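Local coordinates for transcription elongation factor SPT6 (Candida glabrata, PDB 3PJP), which binds the phosphorylated C-terminal repeat domain of RNA polymerase II through its tandem SH2 domain and probably acts as a histone H3-H4 chaperone during elongation, at residues Asp32-Arg36 with Ala46-Lys50; Val134-Ser138 with Leu184-Lys189; Leu51-Gln57 with Leu139-Gly145. One frame throughout, in Å; residues are numbered along the deposited sequence.

Interaction 1. Residues Asp32-Arg36 with Ala46-Lys50; sequences DFVIR and AITWK. With ACT (acetate ion), chain C.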
ATOM      1  N   ASP A  32       1.268  13.333  -2.285  1.00 20.60           N
ATOM      2  CA  ASP A  32       0.918  14.153  -3.448  1.00 18.85           C
ATOM      3  C   ASP A  32       0.501  13.255  -4.600  1.00 22.42           C
ATOM      4  O   ASP A  32       1.002  12.142  -4.735  1.00 24.12           O
ATOM      5  CB  ASP A  32       2.064  15.080  -3.844  1.00 20.45           C
ATOM      6  CG  ASP A  32       2.214  16.230  -2.888  1.00 31.60           C
ATOM      7  OD1 ASP A  32       1.183  16.675  -2.335  1.00 38.03           O
ATOM      8  OD2 ASP A  32       3.352  16.683  -2.675  1.00 28.29           O
ATOM      9  N   PHE A  33      -0.441  13.724  -5.411  1.00 19.89           N
ATOM     10  CA  PHE A  33      -1.066  12.862  -6.400  1.00 18.89           C
ATOM     11  C   PHE A  33      -1.528  13.652  -7.617  1.00 18.54           C
ATOM     12  O   PHE A  33      -1.546  14.877  -7.605  1.00 23.41           O
ATOM     13  CB  PHE A  33      -2.265  12.113  -5.776  1.00 17.03           C
ATOM     14  CG  PHE A  33      -3.427  13.005  -5.448  1.00 17.73           C
ATOM     15  CD1 PHE A  33      -4.469  13.187  -6.355  1.00 20.39           C
ATOM     16  CD2 PHE A  33      -3.465  13.686  -4.253  1.00 18.28           C
ATOM     17  CE1 PHE A  33      -5.537  14.028  -6.056  1.00 18.95           C
ATOM     18  CE2 PHE A  33      -4.535  14.533  -3.953  1.00 22.14           C
ATOM     19  CZ  PHE A  33      -5.561  14.698  -4.862  1.00 19.33           C
ATOM     20  N   VAL A  34      -1.891  12.926  -8.666  1.00 20.73           N
ATOM     21  CA  VAL A  34      -2.671  13.478  -9.761  1.00 22.25           C
ATOM     22  C   VAL A  34      -3.739  12.479 -10.155  1.00 25.04           C
ATOM     23  O   VAL A  34      -3.567  11.267  -9.989  1.00 20.51           O
ATOM     24  CB  VAL A  34      -1.815  13.780 -11.009  1.00 25.19           C
ATOM     25  CG1 VAL A  34      -0.861  14.944 -10.739  1.00 23.91           C
ATOM     26  CG2 VAL A  34      -1.065  12.533 -11.465  1.00 23.84           C
ATOM     27  N   ILE A  35      -4.852  12.993 -10.660  1.00 20.77           N
ATOM     28  CA  ILE A  35      -5.828  12.170 -11.349  1.00 20.63           C
ATOM     29  C   ILE A  35      -5.489  12.296 -12.835  1.00 19.62           C
ATOM     30  O   ILE A  35      -5.088  13.362 -13.297  1.00 20.19           O
ATOM     31  CB  ILE A  35      -7.253  12.675 -11.065  1.00 19.42           C
ATOM     32  CG1 ILE A  35      -7.435  12.869  -9.564  1.00 22.46           C
ATOM     33  CG2 ILE A  35      -8.294  11.736 -11.648  1.00 22.69           C
ATOM     34  CD1 ILE A  35      -8.806  13.383  -9.177  1.00 27.22           C
ATOM     35  N   ARG A  36      -5.619  11.215 -13.589  1.00 22.68           N
ATOM     36  CA  ARG A  36      -5.174  11.262 -14.975  1.00 19.60           C
ATOM     37  C   ARG A  36      -5.934  10.323 -15.894  1.00 25.83           C
ATOM     38  O   ARG A  36      -6.806   9.553 -15.462  1.00 24.29           O
ATOM     39  CB  ARG A  36      -3.677  10.950 -15.068  1.00 19.53           C
ATOM     40  CG  ARG A  36      -3.303   9.582 -14.508  1.00 17.37           C
ATOM     41  CD  ARG A  36      -1.838   9.264 -14.815  1.00 22.12           C
ATOM     42  NE  ARG A  36      -1.399   7.978 -14.268  1.00 20.54           N
ATOM     43  CZ  ARG A  36      -1.601   6.801 -14.853  1.00 25.42           C
ATOM     44  NH1 ARG A  36      -2.274   6.730 -15.993  1.00 23.96           N
ATOM     45  NH2 ARG A  36      -1.141   5.687 -14.292  1.00 23.42           N
ATOM     46  N   ALA A  46      -7.384   7.221 -13.690  1.00 22.41           N
ATOM     47  CA  ALA A  46      -6.330   6.704 -12.830  1.00 24.46           C
ATOM     48  C   ALA A  46      -5.831   7.748 -11.846  1.00 23.91           C
ATOM     49  O   ALA A  46      -5.920   8.946 -12.092  1.00 24.41           O
ATOM     50  CB  ALA A  46      -5.172   6.160 -13.674  1.00 23.01           C
ATOM     51  N   ILE A  47      -5.326   7.284 -10.711  1.00 20.07           N
ATOM     52  CA  ILE A  47      -4.644   8.168  -9.779  1.00 19.57           C
ATOM     53  C   ILE A  47      -3.220   7.677  -9.602  1.00 23.02           C
ATOM     54  O   ILE A  47      -2.994   6.492  -9.380  1.00 26.85           O
ATOM     55  CB  ILE A  47      -5.346   8.234  -8.414  1.00 23.79           C
ATOM     56  CG1 ILE A  47      -6.597   9.108  -8.501  1.00 26.49           C
ATOM     57  CG2 ILE A  47      -4.416   8.792  -7.348  1.00 22.86           C
ATOM     58  CD1 ILE A  47      -7.459   9.053  -7.242  1.00 28.39           C
ATOM     59  N   THR A  48      -2.257   8.582  -9.729  1.00 16.39           N
ATOM     60  CA  THR A  48      -0.880   8.250  -9.388  1.00 15.03           C
ATOM     61  C   THR A  48      -0.517   9.032  -8.145  1.00 18.84           C
ATOM     62  O   THR A  48      -0.818  10.216  -8.050  1.00 19.72           O
ATOM     63  CB  THR A  48       0.104   8.625 -10.521  1.00 14.64           C
ATOM     64  OG1 THR A  48      -0.223   7.883 -11.701  1.00 19.15           O
ATOM     65  CG2 THR A  48       1.531   8.328 -10.101  1.00 18.09           C
ATOM     66  N   TRP A  49       0.110   8.375  -7.176  1.00 15.77           N
ATOM     67  CA  TRP A  49       0.513   9.084  -5.969  1.00 14.33           C
ATOM     68  C   TRP A  49       1.891   8.662  -5.505  1.00 18.93           C
ATOM     69  O   TRP A  49       2.380   7.585  -5.869  1.00 20.78           O
ATOM     70  CB  TRP A  49      -0.536   8.964  -4.854  1.00 16.15           C
ATOM     71  CG  TRP A  49      -0.769   7.575  -4.251  1.00 16.25           C
ATOM     72  CD1 TRP A  49      -1.432   6.531  -4.822  1.00 15.30           C
ATOM     73  CD2 TRP A  49      -0.369   7.138  -2.951  1.00 15.83           C
ATOM     74  NE1 TRP A  49      -1.466   5.449  -3.950  1.00 16.13           N
ATOM     75  CE2 TRP A  49      -0.815   5.805  -2.795  1.00 14.46           C
ATOM     76  CE3 TRP A  49       0.320   7.746  -1.899  1.00 16.45           C
ATOM     77  CZ2 TRP A  49      -0.588   5.071  -1.627  1.00 17.54           C
ATOM     78  CZ3 TRP A  49       0.545   7.026  -0.750  1.00 15.67           C
ATOM     79  CH2 TRP A  49       0.095   5.697  -0.617  1.00 19.04           C
ATOM     80  N   LYS A  50       2.525   9.526  -4.721  1.00 21.93           N
ATOM     81  CA  LYS A  50       3.904   9.297  -4.302  1.00 17.77           C
ATOM     82  C   LYS A  50       3.977   8.719  -2.893  1.00 18.22           C
ATOM     83  O   LYS A  50       3.472   9.306  -1.942  1.00 18.81           O
ATOM     84  CB  LYS A  50       4.727  10.587  -4.384  1.00 20.29           C
ATOM     85  CG  LYS A  50       6.201  10.384  -4.027  1.00 20.97           C
ATOM     86  CD  LYS A  50       6.990  11.699  -4.045  1.00 24.62           C
ATOM     87  CE  LYS A  50       8.448  11.432  -3.668  1.00 26.83           C
ATOM     88  NZ  LYS A  50       9.300  12.648  -3.735  1.00 27.16           N
TER
HETATM   89  C   ACT C1445      -2.591   3.427 -16.634  1.00 45.46           C
HETATM   90  O   ACT C1445      -1.610   3.535 -15.870  1.00 49.05           O
HETATM   91  OXT ACT C1445      -2.707   4.318 -17.505  1.00 37.96           O
HETATM   92  CH3 ACT C1445      -3.564   2.295 -16.508  1.00 50.95           C
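R36 and T48 meet through their side chains on top of a regular antiparallel pairing of strands 33-37 and 44-52. Backbone bonds tie V34 to T48 in both directions and R36 to A46 in both directions, and K50 N reaches D32 O at 3.0 Å. Between these hydrogen-bonded pairs sit the non-hydrogen-bonded pairs F33-W49 and I35-I47, whose side chains share one face of the sheet; I35 CG1 lies 4.0 Å from I47 CG1.

R36 leaves the opposite face, together with V34, A46 and T48. Its CG sits between the backbone N and the carbonyl carbon (chi1 59°), which swings the chain across to the partner strand: CG passes 3.6 Å from A46 O, and CD continues in extended form beside T48. NE then gives a nearly straight bond to T48 OG1 (2.8 Å, 172° at the hydrogen), with the hydroxyl lying in the guanidinium plane; H58 ND1 is a second partner of that hydroxyl. A46 CB covers one face of the guanidinium, over its centre. At the far end NH1 bonds acetate OXT at 2.9 Å and NH2 bonds acetate O at 2.7 Å, a two-pronged grip on a carboxylate that S39 N also holds. With bonds at its edge and a methyl on its face, the group has little freedom to rotate.

The run F33-V34-I35-R36 matches the FLVR motif of SH2 domains, and the acetate, probably from the crystallisation liquor, is consistent with an anion site where such domains take phosphate. A21 of helix 18-25 packs on V34, R36 and T48, helix 86-105 receives F33 and W49 on the other face, and strands 13-14 and 55-64 flank the pair.

Interaction 2. Residues Val134-Ser138 with Leu184-Lys189; sequences VYYFS and LCNGFK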
ATOM      1  N   VAL A 134      12.192 -12.022  16.672  1.00 21.32           N
ATOM      2  CA  VAL A 134      12.259 -10.648  16.202  1.00 21.11           C
ATOM      3  C   VAL A 134      11.477 -10.541  14.908  1.00 19.65           C
ATOM      4  O   VAL A 134      11.342 -11.521  14.173  1.00 19.20           O
ATOM      5  CB  VAL A 134      13.713 -10.171  16.002  1.00 24.72           C
ATOM      6  CG1 VAL A 134      14.360 -10.895  14.830  1.00 23.39           C
ATOM      7  CG2 VAL A 134      13.764  -8.666  15.798  1.00 28.27           C
ATOM      8  N   TYR A 135      10.934  -9.357  14.648  1.00 19.97           N
ATOM      9  CA  TYR A 135      10.289  -9.089  13.370  1.00 24.41           C
ATOM     10  C   TYR A 135      10.303  -7.603  13.035  1.00 19.29           C
ATOM     11  O   TYR A 135      10.213  -6.752  13.923  1.00 21.67           O
ATOM     12  CB  TYR A 135       8.859  -9.648  13.329  1.00 24.81           C
ATOM     13  CG  TYR A 135       7.837  -8.950  14.211  1.00 22.28           C
ATOM     14  CD1 TYR A 135       6.980  -7.992  13.687  1.00 23.71           C
ATOM     15  CD2 TYR A 135       7.697  -9.287  15.554  1.00 21.19           C
ATOM     16  CE1 TYR A 135       6.028  -7.367  14.482  1.00 27.81           C
ATOM     17  CE2 TYR A 135       6.746  -8.666  16.357  1.00 27.87           C
ATOM     18  CZ  TYR A 135       5.918  -7.710  15.811  1.00 29.60           C
ATOM     19  OH  TYR A 135       4.973  -7.090  16.593  1.00 30.01           O
ATOM     20  N   TYR A 136      10.428  -7.308  11.745  1.00 18.77           N
ATOM     21  CA  TYR A 136      10.414  -5.940  11.244  1.00 19.30           C
ATOM     22  C   TYR A 136       9.564  -5.838   9.988  1.00 19.53           C
ATOM     23  O   TYR A 136       9.393  -6.822   9.273  1.00 17.63           O
ATOM     24  CB  TYR A 136      11.835  -5.480  10.936  1.00 19.15           C
ATOM     25  CG  TYR A 136      12.691  -5.371  12.168  1.00 22.91           C
ATOM     26  CD1 TYR A 136      12.361  -4.486  13.184  1.00 26.30           C
ATOM     27  CD2 TYR A 136      13.828  -6.157  12.319  1.00 30.00           C
ATOM     28  CE1 TYR A 136      13.144  -4.384  14.325  1.00 31.82           C
ATOM     29  CE2 TYR A 136      14.616  -6.060  13.448  1.00 32.12           C
ATOM     30  CZ  TYR A 136      14.268  -5.175  14.450  1.00 31.98           C
ATOM     31  OH  TYR A 136      15.050  -5.078  15.577  1.00 38.95           O
ATOM     32  N   PHE A 137       9.024  -4.644   9.740  1.00 18.78           N
ATOM     33  CA  PHE A 137       8.389  -4.309   8.472  1.00 16.50           C
ATOM     34  C   PHE A 137       9.347  -3.421   7.702  1.00 16.58           C
ATOM     35  O   PHE A 137      10.084  -2.629   8.299  1.00 17.20           O
ATOM     36  CB  PHE A 137       7.079  -3.539   8.706  1.00 17.72           C
ATOM     37  CG  PHE A 137       6.070  -4.281   9.525  1.00 16.04           C
ATOM     38  CD1 PHE A 137       5.247  -5.232   8.945  1.00 18.53           C
ATOM     39  CD2 PHE A 137       5.936  -4.020  10.878  1.00 21.34           C
ATOM     40  CE1 PHE A 137       4.311  -5.913   9.700  1.00 21.19           C
ATOM     41  CE2 PHE A 137       4.999  -4.703  11.641  1.00 20.73           C
ATOM     42  CZ  PHE A 137       4.187  -5.642  11.054  1.00 18.25           C
ATOM     43  N   SER A 138       9.346  -3.560   6.380  1.00 15.88           N
ATOM     44  CA  SER A 138      10.092  -2.659   5.508  1.00 12.96           C
ATOM     45  C   SER A 138       9.369  -2.478   4.171  1.00 13.65           C
ATOM     46  O   SER A 138       8.469  -3.237   3.825  1.00 17.42           O
ATOM     47  CB  SER A 138      11.523  -3.178   5.302  1.00 15.10           C
ATOM     48  OG  SER A 138      11.504  -4.442   4.674  1.00 17.55           O
ATOM     49  N   LEU A 184      -2.575  -5.700  13.041  1.00 15.08           N
ATOM     50  CA  LEU A 184      -1.701  -6.409  12.107  1.00 15.44           C
ATOM     51  C   LEU A 184      -0.659  -7.255  12.836  1.00 16.03           C
ATOM     52  O   LEU A 184      -0.426  -8.421  12.473  1.00 15.09           O
ATOM     53  CB  LEU A 184      -0.994  -5.411  11.201  1.00 11.94           C
ATOM     54  CG  LEU A 184       0.133  -5.947  10.307  1.00 12.30           C
ATOM     55  CD1 LEU A 184      -0.442  -6.888   9.271  1.00 16.15           C
ATOM     56  CD2 LEU A 184       0.781  -4.748   9.622  1.00 14.59           C
ATOM     57  N   CYS A 185      -0.005  -6.672  13.843  1.00 15.07           N
ATOM     58  CA  CYS A 185       1.002  -7.420  14.584  1.00 16.83           C
ATOM     59  C   CYS A 185       0.357  -8.555  15.367  1.00 16.68           C
ATOM     60  O   CYS A 185       0.896  -9.639  15.415  1.00 17.84           O
ATOM     61  CB  CYS A 185       1.834  -6.533  15.514  1.00 14.90           C
ATOM     62  SG  CYS A 185       2.737  -5.229  14.660  1.00 20.16           S
ATOM     63  N   ASN A 186      -0.809  -8.296  15.957  1.00 21.68           N
ATOM     64  CA  ASN A 186      -1.529  -9.354  16.653  1.00 18.26           C
ATOM     65  C   ASN A 186      -1.946 -10.477  15.698  1.00 19.29           C
ATOM     66  O   ASN A 186      -1.876 -11.649  16.046  1.00 18.89           O
ATOM     67  CB  ASN A 186      -2.756  -8.797  17.392  1.00 17.06           C
ATOM     68  CG  ASN A 186      -2.378  -7.937  18.595  1.00 24.00           C
ATOM     69  OD1 ASN A 186      -1.259  -8.017  19.102  1.00 34.64           O
ATOM     70  ND2 ASN A 186      -3.319  -7.123  19.065  1.00 27.21           N
ATOM     71  N   GLY A 187      -2.392 -10.115  14.503  1.00 17.75           N
ATOM     72  CA  GLY A 187      -2.779 -11.092  13.500  1.00 16.13           C
ATOM     73  C   GLY A 187      -1.602 -11.921  13.015  1.00 16.45           C
ATOM     74  O   GLY A 187      -1.723 -13.135  12.831  1.00 19.52           O
ATOM     75  N   PHE A 188      -0.467 -11.261  12.795  1.00 14.68           N
ATOM     76  CA  PHE A 188       0.784 -11.944  12.487  1.00 18.42           C
ATOM     77  C   PHE A 188       1.112 -12.984  13.563  1.00 17.54           C
ATOM     78  O   PHE A 188       1.403 -14.144  13.254  1.00 17.20           O
ATOM     79  CB  PHE A 188       1.910 -10.909  12.339  1.00 16.11           C
ATOM     80  CG  PHE A 188       3.297 -11.471  12.488  1.00 18.91           C
ATOM     81  CD1 PHE A 188       3.770 -12.425  11.607  1.00 20.93           C
ATOM     82  CD2 PHE A 188       4.139 -11.013  13.490  1.00 18.21           C
ATOM     83  CE1 PHE A 188       5.051 -12.923  11.733  1.00 17.43           C
ATOM     84  CE2 PHE A 188       5.422 -11.512  13.627  1.00 24.34           C
ATOM     85  CZ  PHE A 188       5.875 -12.466  12.748  1.00 18.08           C
ATOM     86  N   LYS A 189       1.060 -12.577  14.827  1.00 16.72           N
ATOM     87  CA  LYS A 189       1.406 -13.496  15.911  1.00 21.76           C
ATOM     88  C   LYS A 189       0.463 -14.696  15.960  1.00 21.09           C
ATOM     89  O   LYS A 189       0.885 -15.812  16.265  1.00 21.77           O
ATOM     90  CB  LYS A 189       1.472 -12.766  17.255  1.00 20.74           C
ATOM     91  CG  LYS A 189       2.606 -11.746  17.324  1.00 20.26           C
ATOM     92  CD  LYS A 189       2.592 -10.955  18.618  1.00 31.16           C
ATOM     93  CE  LYS A 189       3.677  -9.886  18.608  1.00 37.88           C
ATOM     94  NZ  LYS A 189       3.665  -9.055  19.842  1.00 43.39           N
TER
HETATM   95  O   HOH W   1       5.322  -6.457  19.240  1.00 39.74           O
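The ring of Y135 takes F188 on one face and the sulfur of C185 at its edge. F188 presents its own edge: CE2 stands above the Y135 plane, displaced toward the rim and 3.6 Å from Y135 CG. The ring centroids are 4.9 Å apart and the planes meet at 54°, so this edge-to-face pair is well short of perpendicular. C185 SG lies in the plane of Y135, 3.9 Å from Y135 CE1, and also in the plane of F137, 3.8 Å from F137 CE2; one thiol thus wedges between the edges of two rings from the same strand. L184 CD2 approaches F137 obliquely, 3.7 Å from F137 CE1.

F188 gets there because its CG lies anti to the backbone N (chi1 160°), sending the ring from helix 181-191 past Y135 in the opposite sense. At the outer end of the contact Y135 OH packs 3.4 Å from C185 CB. A water lies 2.7 Å from Y135 OH and accepts a bond from K189 NZ, while the extended K189 chain crosses the tyrosine at about a right angle.

F151 and L149 of strand 146-152 and L173 of strand 171-173 extend the apolar cluster around F188. V134, Y136 and S138 instead turn to the other side of the strand, where helix 115-128 packs. A central, mostly antiparallel sheet with a helix on each face is the hallmark of the SH2 fold, here the second SH2 domain of the tandem, with helix 181-191 as its C-terminal helix.

Interaction 3. Residues Leu51-Gln57 with Leu139-Gly145; sequences LDKDLFQ and LNYENPG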
ATOM      1  N   LEU A  51       4.617   7.562  -2.765  1.00 16.00           N
ATOM      2  CA  LEU A  51       4.777   6.927  -1.464  1.00 18.29           C
ATOM      3  C   LEU A  51       6.091   7.325  -0.811  1.00 21.70           C
ATOM      4  O   LEU A  51       6.179   7.441   0.410  1.00 22.16           O
ATOM      5  CB  LEU A  51       4.766   5.402  -1.603  1.00 19.46           C
ATOM      6  CG  LEU A  51       3.414   4.719  -1.835  1.00 20.69           C
ATOM      7  CD1 LEU A  51       2.958   4.879  -3.273  1.00 22.97           C
ATOM      8  CD2 LEU A  51       3.513   3.233  -1.471  1.00 19.42           C
ATOM      9  N   ASP A  52       7.124   7.485  -1.632  1.00 19.28           N
ATOM     10  CA  ASP A  52       8.476   7.706  -1.139  0.50 21.84           C
ATOM     11  C   ASP A  52       9.364   8.108  -2.309  1.00 22.68           C
ATOM     12  O   ASP A  52       8.911   8.152  -3.448  1.00 22.92           O
ATOM     13  CB  ASP A  52       9.002   6.412  -0.508  0.50 25.36           C
ATOM     14  CG  ASP A  52      10.007   6.663   0.600  0.50 30.22           C
ATOM     15  OD1 ASP A  52       9.578   6.858   1.758  0.50 33.53           O
ATOM     16  OD2 ASP A  52      11.223   6.649   0.316  0.50 29.72           O
ATOM     17  N   LYS A  53      10.640   8.359  -2.028  1.00 27.91           N
ATOM     18  CA  LYS A  53      11.597   8.691  -3.082  1.00 29.59           C
ATOM     19  C   LYS A  53      11.524   7.695  -4.241  1.00 23.94           C
ATOM     20  O   LYS A  53      11.729   6.496  -4.061  1.00 25.52           O
ATOM     21  CB  LYS A  53      13.021   8.760  -2.525  1.00 28.51           C
ATOM     22  CG  LYS A  53      14.091   9.067  -3.573  1.00 32.04           C
ATOM     23  CD  LYS A  53      15.461   9.252  -2.927  1.00 35.19           C
ATOM     24  CE  LYS A  53      16.589   9.230  -3.958  1.00 37.50           C
ATOM     25  NZ  LYS A  53      16.552  10.404  -4.877  1.00 41.49           N
ATOM     26  N   ASP A  54      11.212   8.207  -5.427  1.00 27.04           N
ATOM     27  CA  ASP A  54      11.109   7.386  -6.627  1.00 20.74           C
ATOM     28  C   ASP A  54      10.180   6.182  -6.471  1.00 21.69           C
ATOM     29  O   ASP A  54      10.338   5.172  -7.166  1.00 25.94           O
ATOM     30  CB  ASP A  54      12.508   6.949  -7.080  1.00 27.32           C
ATOM     31  CG  ASP A  54      13.411   8.143  -7.406  1.00 32.71           C
ATOM     32  OD1 ASP A  54      12.887   9.186  -7.862  1.00 35.28           O
ATOM     33  OD2 ASP A  54      14.643   8.048  -7.197  1.00 32.25           O
ATOM     34  N   LEU A  55       9.203   6.288  -5.568  1.00 19.81           N
ATOM     35  CA  LEU A  55       8.269   5.190  -5.320  1.00 19.89           C
ATOM     36  C   LEU A  55       6.828   5.667  -5.494  1.00 19.64           C
ATOM     37  O   LEU A  55       6.330   6.479  -4.710  1.00 21.36           O
ATOM     38  CB  LEU A  55       8.486   4.601  -3.919  1.00 18.94           C
ATOM     39  CG  LEU A  55       7.701   3.339  -3.549  1.00 21.81           C
ATOM     40  CD1 LEU A  55       8.099   2.154  -4.426  1.00 27.59           C
ATOM     41  CD2 LEU A  55       7.883   2.994  -2.080  1.00 20.34           C
ATOM     42  N   PHE A  56       6.172   5.184  -6.545  1.00 18.79           N
ATOM     43  CA  PHE A  56       4.839   5.665  -6.882  1.00 19.48           C
ATOM     44  C   PHE A  56       3.876   4.528  -7.108  1.00 21.72           C
ATOM     45  O   PHE A  56       4.246   3.474  -7.641  1.00 22.51           O
ATOM     46  CB  PHE A  56       4.862   6.492  -8.165  1.00 17.55           C
ATOM     47  CG  PHE A  56       5.983   7.468  -8.229  1.00 21.00           C
ATOM     48  CD1 PHE A  56       5.826   8.753  -7.730  1.00 22.49           C
ATOM     49  CD2 PHE A  56       7.200   7.104  -8.781  1.00 20.63           C
ATOM     50  CE1 PHE A  56       6.878   9.668  -7.800  1.00 25.26           C
ATOM     51  CE2 PHE A  56       8.239   8.010  -8.849  1.00 30.61           C
ATOM     52  CZ  PHE A  56       8.080   9.285  -8.348  1.00 25.96           C
ATOM     53  N   GLN A  57       2.626   4.770  -6.740  1.00 18.00           N
ATOM     54  CA  GLN A  57       1.578   3.810  -7.010  1.00 16.93           C
ATOM     55  C   GLN A  57       0.562   4.364  -7.987  1.00 15.95           C
ATOM     56  O   GLN A  57       0.167   5.532  -7.902  1.00 19.15           O
ATOM     57  CB  GLN A  57       0.899   3.377  -5.712  1.00 20.22           C
ATOM     58  CG  GLN A  57      -0.262   2.433  -5.922  1.00 22.44           C
ATOM     59  CD  GLN A  57      -0.811   1.913  -4.619  1.00 19.73           C
ATOM     60  OE1 GLN A  57      -1.583   2.592  -3.937  1.00 18.59           O
ATOM     61  NE2 GLN A  57      -0.394   0.708  -4.246  1.00 23.37           N
ATOM     62  N   LEU A 139       9.743  -1.444   3.418  1.00 12.96           N
ATOM     63  CA  LEU A 139       9.070  -1.168   2.165  1.00 15.30           C
ATOM     64  C   LEU A 139       9.521  -2.085   1.042  1.00 17.41           C
ATOM     65  O   LEU A 139      10.708  -2.358   0.883  1.00 21.02           O
ATOM     66  CB  LEU A 139       9.286   0.288   1.762  1.00 17.62           C
ATOM     67  CG  LEU A 139       8.296   1.276   2.376  1.00 23.20           C
ATOM     68  CD1 LEU A 139       8.792   2.711   2.195  1.00 30.16           C
ATOM     69  CD2 LEU A 139       6.925   1.098   1.744  1.00 25.51           C
ATOM     70  N   ASN A 140       8.555  -2.572   0.272  1.00 15.66           N
ATOM     71  CA  ASN A 140       8.845  -3.324  -0.942  1.00 15.39           C
ATOM     72  C   ASN A 140       9.009  -2.326  -2.078  1.00 18.15           C
ATOM     73  O   ASN A 140       8.034  -1.807  -2.613  1.00 17.69           O
ATOM     74  CB  ASN A 140       7.706  -4.307  -1.244  1.00 19.85           C
ATOM     75  CG  ASN A 140       8.037  -5.273  -2.387  1.00 17.38           C
ATOM     76  OD1 ASN A 140       8.749  -4.921  -3.340  1.00 18.79           O
ATOM     77  ND2 ASN A 140       7.521  -6.494  -2.294  1.00 18.43           N
ATOM     78  N   TYR A 141      10.255  -2.063  -2.450  1.00 19.34           N
ATOM     79  CA  TYR A 141      10.514  -0.989  -3.395  1.00 17.32           C
ATOM     80  C   TYR A 141      10.223  -1.375  -4.838  1.00 17.98           C
ATOM     81  O   TYR A 141      10.095  -0.511  -5.703  1.00 25.66           O
ATOM     82  CB  TYR A 141      11.944  -0.464  -3.240  1.00 19.80           C
ATOM     83  CG  TYR A 141      12.187   0.237  -1.920  1.00 25.04           C
ATOM     84  CD1 TYR A 141      12.753  -0.437  -0.847  1.00 28.07           C
ATOM     85  CD2 TYR A 141      11.832   1.568  -1.741  1.00 34.36           C
ATOM     86  CE1 TYR A 141      12.968   0.195   0.365  1.00 33.83           C
ATOM     87  CE2 TYR A 141      12.040   2.211  -0.534  1.00 36.21           C
ATOM     88  CZ  TYR A 141      12.607   1.520   0.516  1.00 39.89           C
ATOM     89  OH  TYR A 141      12.819   2.152   1.726  1.00 42.45           O
ATOM     90  N   GLU A 142      10.113  -2.667  -5.110  1.00 21.76           N
ATOM     91  CA  GLU A 142       9.855  -3.110  -6.474  1.00 26.02           C
ATOM     92  C   GLU A 142       8.375  -3.335  -6.757  1.00 26.45           C
ATOM     93  O   GLU A 142       7.968  -3.474  -7.908  1.00 26.32           O
ATOM     94  CB  GLU A 142      10.666  -4.368  -6.792  1.00 28.91           C
ATOM     95  CG  GLU A 142      12.175  -4.117  -6.874  1.00 39.75           C
ATOM     96  CD  GLU A 142      12.810  -3.937  -5.507  1.00 42.59           C
ATOM     97  OE1 GLU A 142      13.826  -3.214  -5.400  1.00 41.00           O
ATOM     98  OE2 GLU A 142      12.291  -4.532  -4.539  1.00 38.00           O
ATOM     99  N   ASN A 143       7.569  -3.372  -5.703  1.00 21.69           N
ATOM    100  CA  ASN A 143       6.139  -3.554  -5.858  1.00 20.28           C
ATOM    101  C   ASN A 143       5.448  -2.519  -4.996  1.00 20.62           C
ATOM    102  O   ASN A 143       5.069  -2.810  -3.864  1.00 17.80           O
ATOM    103  CB  ASN A 143       5.728  -4.960  -5.429  1.00 20.82           C
ATOM    104  CG  ASN A 143       6.484  -6.030  -6.183  1.00 27.86           C
ATOM    105  OD1 ASN A 143       5.992  -6.577  -7.167  1.00 28.48           O
ATOM    106  ND2 ASN A 143       7.703  -6.302  -5.749  1.00 26.52           N
ATOM    107  N   PRO A 144       5.316  -1.288  -5.514  1.00 19.56           N
ATOM    108  CA  PRO A 144       4.838  -0.171  -4.696  1.00 17.12           C
ATOM    109  C   PRO A 144       3.507  -0.441  -4.017  1.00 20.80           C
ATOM    110  O   PRO A 144       2.537  -0.871  -4.643  1.00 24.56           O
ATOM    111  CB  PRO A 144       4.675   0.966  -5.714  1.00 24.64           C
ATOM    112  CG  PRO A 144       5.647   0.640  -6.790  1.00 28.13           C
ATOM    113  CD  PRO A 144       5.635  -0.863  -6.889  1.00 27.90           C
ATOM    114  N   GLY A 145       3.478  -0.184  -2.721  1.00 16.57           N
ATOM    115  CA  GLY A 145       2.293  -0.419  -1.929  1.00 14.46           C
ATOM    116  C   GLY A 145       2.377  -1.675  -1.095  1.00 17.83           C
ATOM    117  O   GLY A 145       1.506  -1.909  -0.276  1.00 18.09           O
TER
HETATM  118  O   HOH W   2      -0.942  -0.870  -2.002  1.00 22.84           O
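A bulged hairpin of the first SH2 domain docks here on the loop that joins strands 134-139 and 146-152 of the second. The hairpin closes with a type II turn from D52 to L55, and L51 and D52 both face L55 in a classic beta bulge. L55 carries much of the contact: a chi1 of -173° turns its branch away from its own N and toward the loop, where CD1 reaches 3.7 Å from P144 CG and 3.6 Å from Y141 O, while CD2 lies obliquely to the Y141 ring. P144 also packs on the backbone, its CB 3.2 Å from F56 O. L51 CD2 packs 3.6 Å from G145 N.

The polar link is slight. Q57, fully extended, gives a weak bond from NE2 to P144 O (3.4 Å), and a water bridges NE2 to G145 O. The loop keeps its shape from within, N143 ND2 binding N140 OD1 at 3.0 Å.

Q57 OE1 is held by W49 and K97, and L51 O by R30 NE. F56 turns away to helix 18-25, L139 and N140 touch strand 146-152, and G145 is hydrogen-bonded through its backbone to L166 of strand 159-166.

How the interactions relate
Interaction 1 comes first along the chain, within the sheet of the first SH2 domain. Interaction 3 follows on the same strand 44-52 and its neighbour 55-64; their centres are 13 Å apart, and the two contacts touch where K50 packs on F56. Interaction 2 lies in the second SH2 domain, its centre 29 Å from that of interaction 1 and on the opposite side of the chain's centre. Interactions 2 and 3 alternate along the chain: segment 134-138 runs directly into 139-145, although their centres are 20 Å apart. Interaction 3 thus joins the two domains, which is consistent with their holding a defined orientation.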